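Local coordinates for fimbrial protein MyfA (Yersinia enterocolitica, PDB 5LND) that assembles into a protease-resistant homopolymer as the major subunit of Myf fimbriae, a probable virulence factor of pathogenic serotypes, at residues V28-G33 with S79-A84; G44-G49 with Y99-R104; V105-E110 with T117-K122. One frame throughout, in Å; residues are numbered along the deposited sequence.

Overall arrangement
The chain is an Ig-like beta sandwich, and the three contacts sample both sheets. Interaction 1 joins strands 22-30 and 81-88 of one sheet. Interactions 2 and 3, centres about 19 Å apart, lie in the other and share strand 97-108: segment 99-104 meets loop 44-49 of strand 37-52, and 105-110 pairs with strand 118-130, probably the self-complementing donor strand, which is thereby bound along 97-108. The segments of interactions 1 and 2 alternate along the chain; interaction 3 comes last. Interactions 1 and 3, centres about 12 Å apart, meet across the sandwich: M29 SD packs on V105 CG1 at 3.6 Å, and D31 OD2 lies 2.9 Å from E107 OE2, which suggests a shared proton.

Interaction 1. Residues V28-G33 with S79-A84; sequences VMSDSG and SERVEA
M29 and V82 form a hydrogen-bonded antiparallel pair in one sheet of the Ig-like sandwich, where strand 22-30 runs between 3-8 and 81-88. M29 N donates to V82 O at 2.8 Å, and V82 N returns a nearly straight bond to M29 O (177°). Past the last paired residues, D31 N reaches E80 O at 2.9 Å from above the carbonyl plane, carrying the ladder into the loop. Weaker CA-H...O contacts fill in between: V28 CA points at V82 O and S30 CA at E80 O.

The apolar contact is on the face turned to the opposite sheet. M29 and V82 lie side by side there, and the bend at the end of the methionine (chi3 -71°) brings CE to 4.0 Å from V82 CG1; both side chains touch W38 of strand 37-52.

The other face is more polar. The trans first torsion of R81 (chi1 -166°) lays its CG and CD alongside S30 OG, with CG at 3.4 Å. Farther out NH1 lies 3.5 Å from V28 CG1, obliquely to the guanidinium.

In the loop, D31 OD1 also takes a bond from S1 OG, and it closes an Asx turn by accepting G33 N at 2.9 Å.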
# COMPACT_ATOMS: atom_id res chain seq x y z
N VAL B 28 20.71 -8.28 14.18
CA VAL B 28 21.62 -8.69 15.24
C VAL B 28 22.14 -7.47 15.99
O VAL B 28 22.80 -6.62 15.41
CB VAL B 28 22.82 -9.47 14.68
CG1 VAL B 28 23.72 -9.91 15.81
CG2 VAL B 28 22.34 -10.68 13.91
N MET B 29 21.83 -7.40 17.28
CA MET B 29 22.28 -6.28 18.11
C MET B 29 23.29 -6.78 19.15
O MET B 29 22.95 -7.57 20.03
CB MET B 29 21.08 -5.61 18.79
CG MET B 29 20.05 -5.01 17.84
SD MET B 29 18.50 -4.52 18.62
CE MET B 29 17.78 -6.11 18.99
N SER B 30 24.53 -6.31 19.04
CA SER B 30 25.61 -6.80 19.88
C SER B 30 26.25 -5.78 20.81
O SER B 30 26.42 -4.61 20.45
CB SER B 30 26.69 -7.44 19.02
OG SER B 30 26.21 -8.61 18.39
N ASP B 31 26.59 -6.24 22.02
CA ASP B 31 27.50 -5.55 22.93
C ASP B 31 27.84 -6.43 24.12
O ASP B 31 26.96 -6.98 24.77
CB ASP B 31 26.91 -4.24 23.44
CG ASP B 31 27.98 -3.31 23.96
OD1 ASP B 31 29.14 -3.74 24.08
OD2 ASP B 31 27.66 -2.14 24.27
N SER B 32 29.13 -6.55 24.42
CA SER B 32 29.59 -7.29 25.59
C SER B 32 29.68 -6.38 26.80
O SER B 32 29.82 -6.85 27.93
CB SER B 32 30.95 -7.92 25.32
OG SER B 32 31.88 -6.96 24.86
N GLY B 33 29.60 -5.07 26.57
CA GLY B 33 29.54 -4.11 27.66
C GLY B 33 28.21 -4.24 28.37
O GLY B 33 27.24 -4.73 27.80
N SER B 79 22.49 -9.83 27.56
CA SER B 79 23.51 -10.70 26.99
C SER B 79 24.35 -9.96 25.95
O SER B 79 24.06 -8.82 25.58
CB SER B 79 22.90 -11.96 26.38
OG SER B 79 22.11 -11.65 25.26
N GLU B 80 25.42 -10.60 25.50
CA GLU B 80 26.32 -9.96 24.55
C GLU B 80 25.72 -9.87 23.15
O GLU B 80 26.20 -9.08 22.34
CB GLU B 80 27.64 -10.71 24.49
CG GLU B 80 27.50 -12.11 23.94
CD GLU B 80 28.73 -12.93 24.17
OE1 GLU B 80 29.68 -12.41 24.79
OE2 GLU B 80 28.74 -14.10 23.74
N ARG B 81 24.70 -10.67 22.87
CA ARG B 81 24.13 -10.69 21.54
C ARG B 81 22.66 -11.06 21.51
O ARG B 81 22.25 -12.08 22.07
CB ARG B 81 24.92 -11.65 20.66
CG ARG B 81 24.61 -11.50 19.19
CD ARG B 81 25.75 -12.03 18.35
NE ARG B 81 25.59 -13.43 17.99
CZ ARG B 81 25.40 -13.87 16.75
NH1 ARG B 81 25.33 -13.01 15.74
NH2 ARG B 81 25.27 -15.17 16.52
N VAL B 82 21.86 -10.20 20.87
CA VAL B 82 20.46 -10.48 20.59
C VAL B 82 20.21 -10.61 19.09
O VAL B 82 20.68 -9.79 18.30
CB VAL B 82 19.55 -9.36 21.11
CG1 VAL B 82 18.09 -9.68 20.81
CG2 VAL B 82 19.76 -9.15 22.59
N GLU B 83 19.46 -11.63 18.71
CA GLU B 83 19.01 -11.76 17.33
C GLU B 83 17.50 -11.70 17.27
O GLU B 83 16.81 -12.12 18.20
CB GLU B 83 19.48 -13.08 16.74
CG GLU B 83 20.95 -13.34 16.96
CD GLU B 83 21.50 -14.36 16.01
OE1 GLU B 83 20.71 -14.88 15.19
OE2 GLU B 83 22.70 -14.64 16.08
N ALA B 84 16.99 -11.18 16.15
CA ALA B 84 15.56 -11.17 15.90
C ALA B 84 15.30 -11.34 14.42
O ALA B 84 16.01 -10.76 13.60
CB ALA B 84 14.94 -9.88 16.39

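Interaction 2. Residues G44-G49 with Y99-R104; sequences GASEGG and YQFTGR
S46 meets F101 and T102 where strand 37-52 is interrupted and its chain loops out over the neighbouring strand 97-108.

One direct hydrogen bond joins the two segments: T102 N donates to S46 OG at 3.2 Å, with an angle of 159° at the hydrogen. The serine hydroxyl sits beside its own backbone N (chi1 -65°), which carries OG over the backbone of the strand. The same OG also makes a weak bond to Q50 O.

A water forms the second, indirect link. It lies 2.6 Å from S46 OG and donates to T102 OG1 at 2.7 Å, bridging hydroxyls that are themselves 3.9 Å apart. T102 OG1 also bonds to T43 O, so this hydroxyl is gripped by backbone and water together.

The van der Waals part belongs to S46 CB. It meets the F101 ring obliquely, 3.6 Å from CD1, and S46 CB lies 3.5 Å from T102 O. F101 itself is buried and also touches L61.

Within 44-49 the turn holds itself: A45 and S46 form a short 3-10 segment, G49 N donates to S46 O at 3.1 Å, and E47 N makes a weak bond to G44 O.

Backbone bonds from T102 to T43 and from Q100 to V52 show that the loop is an excursion with strand pairing before and after it. On its other edge, strand 97-108 is bonded through F101 to A126 and through Y99 to K128 of strand 118-130.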
# COMPACT_ATOMS: atom_id res chain seq x y z
N GLY B 44 10.59 7.06 9.45
CA GLY B 44 10.18 7.44 8.11
C GLY B 44 8.92 6.76 7.61
O GLY B 44 7.90 6.77 8.28
N ALA B 45 9.01 6.20 6.41
CA ALA B 45 7.93 5.46 5.79
C ALA B 45 7.47 4.33 6.70
O ALA B 45 6.28 4.04 6.81
CB ALA B 45 8.38 4.93 4.46
N SER B 46 8.43 3.69 7.35
CA SER B 46 8.17 2.48 8.11
C SER B 46 7.52 2.68 9.48
O SER B 46 7.38 1.72 10.24
CB SER B 46 9.47 1.71 8.26
OG SER B 46 9.92 1.26 7.01
N GLU B 47 7.10 3.90 9.79
CA GLU B 47 6.49 4.15 11.09
C GLU B 47 5.15 3.43 11.23
O GLU B 47 4.29 3.52 10.37
CB GLU B 47 6.35 5.65 11.36
CG GLU B 47 7.67 6.32 11.72
CD GLU B 47 7.52 7.76 12.15
OE1 GLU B 47 6.37 8.23 12.26
OE2 GLU B 47 8.56 8.43 12.36
N GLY B 48 4.99 2.70 12.33
CA GLY B 48 3.84 1.83 12.50
C GLY B 48 4.30 0.39 12.60
O GLY B 48 3.60 -0.46 13.14
N GLY B 49 5.51 0.15 12.09
CA GLY B 49 6.11 -1.17 12.07
C GLY B 49 5.97 -1.86 10.72
O GLY B 49 5.74 -3.07 10.66
N TYR B 99 10.51 -3.82 -0.86
CA TYR B 99 9.99 -3.22 0.36
C TYR B 99 11.08 -2.87 1.34
O TYR B 99 11.84 -3.73 1.78
CB TYR B 99 9.02 -4.16 1.03
CG TYR B 99 7.74 -4.43 0.31
CD1 TYR B 99 6.59 -3.72 0.61
CD2 TYR B 99 7.66 -5.45 -0.64
CE1 TYR B 99 5.40 -3.99 -0.02
CE2 TYR B 99 6.47 -5.72 -1.28
CZ TYR B 99 5.35 -4.98 -0.96
OH TYR B 99 4.16 -5.25 -1.58
N GLN B 100 11.12 -1.60 1.72
CA GLN B 100 12.17 -1.10 2.59
C GLN B 100 11.69 -0.89 4.01
O GLN B 100 10.62 -0.34 4.24
CB GLN B 100 12.72 0.21 2.04
CG GLN B 100 13.95 0.70 2.75
CD GLN B 100 14.37 2.09 2.30
OE1 GLN B 100 13.53 2.95 2.05
NE2 GLN B 100 15.67 2.31 2.22
N PHE B 101 12.49 -1.33 4.96
CA PHE B 101 12.28 -0.93 6.34
C PHE B 101 13.45 -0.05 6.77
O PHE B 101 14.61 -0.36 6.52
CB PHE B 101 12.15 -2.14 7.25
CG PHE B 101 11.97 -1.78 8.69
CD1 PHE B 101 10.71 -1.51 9.20
CD2 PHE B 101 13.07 -1.69 9.54
CE1 PHE B 101 10.54 -1.16 10.53
CE2 PHE B 101 12.92 -1.35 10.86
CZ PHE B 101 11.66 -1.08 11.36
N THR B 102 13.10 1.06 7.41
CA THR B 102 14.07 1.93 8.03
C THR B 102 13.74 2.01 9.51
O THR B 102 12.56 1.98 9.90
CB THR B 102 14.06 3.33 7.41
OG1 THR B 102 12.73 3.88 7.44
CG2 THR B 102 14.53 3.27 5.97
N GLY B 103 14.77 2.08 10.33
CA GLY B 103 14.57 2.19 11.76
C GLY B 103 15.83 2.57 12.49
O GLY B 103 16.91 2.64 11.89
N ARG B 104 15.70 2.84 13.78
CA ARG B 104 16.83 3.20 14.62
C ARG B 104 16.95 2.24 15.78
O ARG B 104 15.99 2.01 16.52
CB ARG B 104 16.66 4.62 15.16
CG ARG B 104 17.73 5.02 16.16
CD ARG B 104 17.62 6.48 16.52
NE ARG B 104 16.48 6.75 17.39
CZ ARG B 104 15.31 7.23 16.96
NH1 ARG B 104 15.11 7.49 15.68
NH2 ARG B 104 14.33 7.44 17.83
O HOH W 1 10.95 3.19 5.55

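Interaction 3. Residues V105-E110 with T117-K122; sequences VEEYVE and TVINSK
E107 faces both I119 and N120, the signature of a classic beta bulge in the antiparallel pairing of strands 97-108 and 118-130. In this self-complemented Ig-like subunit, strand 118-130 follows a disordered connection and probably plays the part of the donor strand that fills the fold. E107 O accepts I119 N, while E107 N donates to N120 O; both bonds are 2.8 Å. The register shifts by one residue here, so Y108 pairs with V118, whereas V105, two residues before E107, exchanges bonds with K122.

E107 leaves the sheet with CG anti to its backbone N (chi1 178°) and runs out extended. CB lies 3.9 Å from N120 O. CG rests against CG1 and CD1 of I119, and CD comes within 3.5 Å of I119 CD1, the two side chains slanting across each other. At the tip OE1 takes N120 ND2 at 3.2 Å, nearly along its C-O axis; carboxylate and amide planes are 24° apart, nearly coplanar, as the straight N-H...O bond (169°) allows. OE2 lies 3.8 Å from I119 CD1.

Beyond the bulge, I119 CD1 also touches V109 CG1 at 3.5 Å, and V109 N bonds to T117 O.

On the opposite face E106 runs past V118 CG2 and holds salt bridges to R41 and R104. Its OE2 also receives a 3.3 Å hydrogen bond from a water that sits 2.9 Å from S121 OG.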
# COMPACT_ATOMS: atom_id res chain seq x y z
N VAL B 105 18.13 1.66 15.94
CA VAL B 105 18.39 0.77 17.05
C VAL B 105 18.93 1.56 18.23
O VAL B 105 19.74 2.46 18.04
CB VAL B 105 19.38 -0.33 16.66
CG1 VAL B 105 19.66 -1.24 17.83
CG2 VAL B 105 18.81 -1.13 15.51
N GLU B 106 18.47 1.25 19.43
CA GLU B 106 18.95 1.91 20.64
C GLU B 106 19.31 0.91 21.75
O GLU B 106 18.51 0.05 22.09
CB GLU B 106 17.89 2.88 21.15
CG GLU B 106 17.45 3.93 20.17
CD GLU B 106 16.34 4.79 20.73
OE1 GLU B 106 15.64 4.31 21.65
OE2 GLU B 106 16.16 5.94 20.27
N GLU B 107 20.51 1.05 22.31
CA GLU B 107 20.92 0.26 23.46
C GLU B 107 20.72 1.09 24.72
O GLU B 107 21.16 2.24 24.77
CB GLU B 107 22.39 -0.10 23.35
CG GLU B 107 22.94 -0.90 24.53
CD GLU B 107 24.45 -1.07 24.50
OE1 GLU B 107 25.13 -0.31 23.78
OE2 GLU B 107 24.96 -1.96 25.19
N TYR B 108 20.06 0.53 25.73
CA TYR B 108 19.83 1.27 26.97
C TYR B 108 20.41 0.62 28.22
O TYR B 108 20.76 -0.56 28.21
CB TYR B 108 18.35 1.64 27.15
CG TYR B 108 17.38 0.48 27.15
CD1 TYR B 108 17.22 -0.34 28.26
CD2 TYR B 108 16.58 0.22 26.05
CE1 TYR B 108 16.33 -1.38 28.26
CE2 TYR B 108 15.68 -0.82 26.03
CZ TYR B 108 15.56 -1.63 27.14
OH TYR B 108 14.66 -2.67 27.14
N VAL B 109 20.54 1.40 29.28
CA VAL B 109 21.04 0.90 30.55
C VAL B 109 20.04 1.14 31.66
O VAL B 109 19.12 1.93 31.50
CB VAL B 109 22.40 1.53 30.96
CG1 VAL B 109 23.49 1.15 29.98
CG2 VAL B 109 22.28 3.05 31.14
N GLU B 110 20.25 0.44 32.77
CA GLU B 110 19.45 0.64 33.98
C GLU B 110 19.73 2.01 34.58
O GLU B 110 20.89 2.40 34.75
CB GLU B 110 19.77 -0.44 35.01
CG GLU B 110 19.29 -1.85 34.64
CD GLU B 110 20.43 -2.86 34.52
OE1 GLU B 110 21.44 -2.73 35.25
OE2 GLU B 110 20.32 -3.78 33.69
N THR B 117 17.96 4.79 30.00
CA THR B 117 18.94 5.71 29.41
C THR B 117 19.63 5.10 28.18
O THR B 117 20.32 4.08 28.29
CB THR B 117 20.02 6.13 30.43
OG1 THR B 117 19.42 6.89 31.48
CG2 THR B 117 21.08 6.98 29.76
N VAL B 118 19.46 5.73 27.03
CA VAL B 118 20.07 5.24 25.79
C VAL B 118 21.55 5.59 25.75
O VAL B 118 21.92 6.74 25.93
CB VAL B 118 19.36 5.82 24.55
CG1 VAL B 118 20.13 5.46 23.29
CG2 VAL B 118 17.96 5.29 24.45
N ILE B 119 22.40 4.59 25.51
CA ILE B 119 23.84 4.80 25.52
C ILE B 119 24.46 4.70 24.12
O ILE B 119 25.54 5.23 23.87
CB ILE B 119 24.54 3.84 26.49
CG1 ILE B 119 24.22 2.39 26.15
CG2 ILE B 119 24.12 4.15 27.92
CD1 ILE B 119 25.11 1.41 26.85
N ASN B 120 23.78 4.01 23.23
CA ASN B 120 24.22 3.90 21.84
C ASN B 120 23.01 3.80 20.91
O ASN B 120 22.02 3.15 21.23
CB ASN B 120 25.09 2.66 21.65
CG ASN B 120 26.54 2.89 22.04
OD1 ASN B 120 27.15 3.89 21.67
ND2 ASN B 120 27.11 1.94 22.79
N SER B 121 23.10 4.47 19.77
CA SER B 121 22.05 4.33 18.76
C SER B 121 22.62 4.38 17.36
O SER B 121 23.72 4.90 17.14
CB SER B 121 20.95 5.37 18.93
OG SER B 121 21.43 6.68 18.75
N LYS B 122 21.87 3.81 16.42
CA LYS B 122 22.32 3.67 15.05
C LYS B 122 21.13 3.38 14.15
O LYS B 122 20.29 2.55 14.49
CB LYS B 122 23.32 2.51 14.96
CG LYS B 122 23.87 2.27 13.56
CD LYS B 122 24.93 1.17 13.54
CE LYS B 122 26.03 1.47 12.53
NZ LYS B 122 25.50 1.95 11.23
O HOH W 2 18.70 7.66 19.12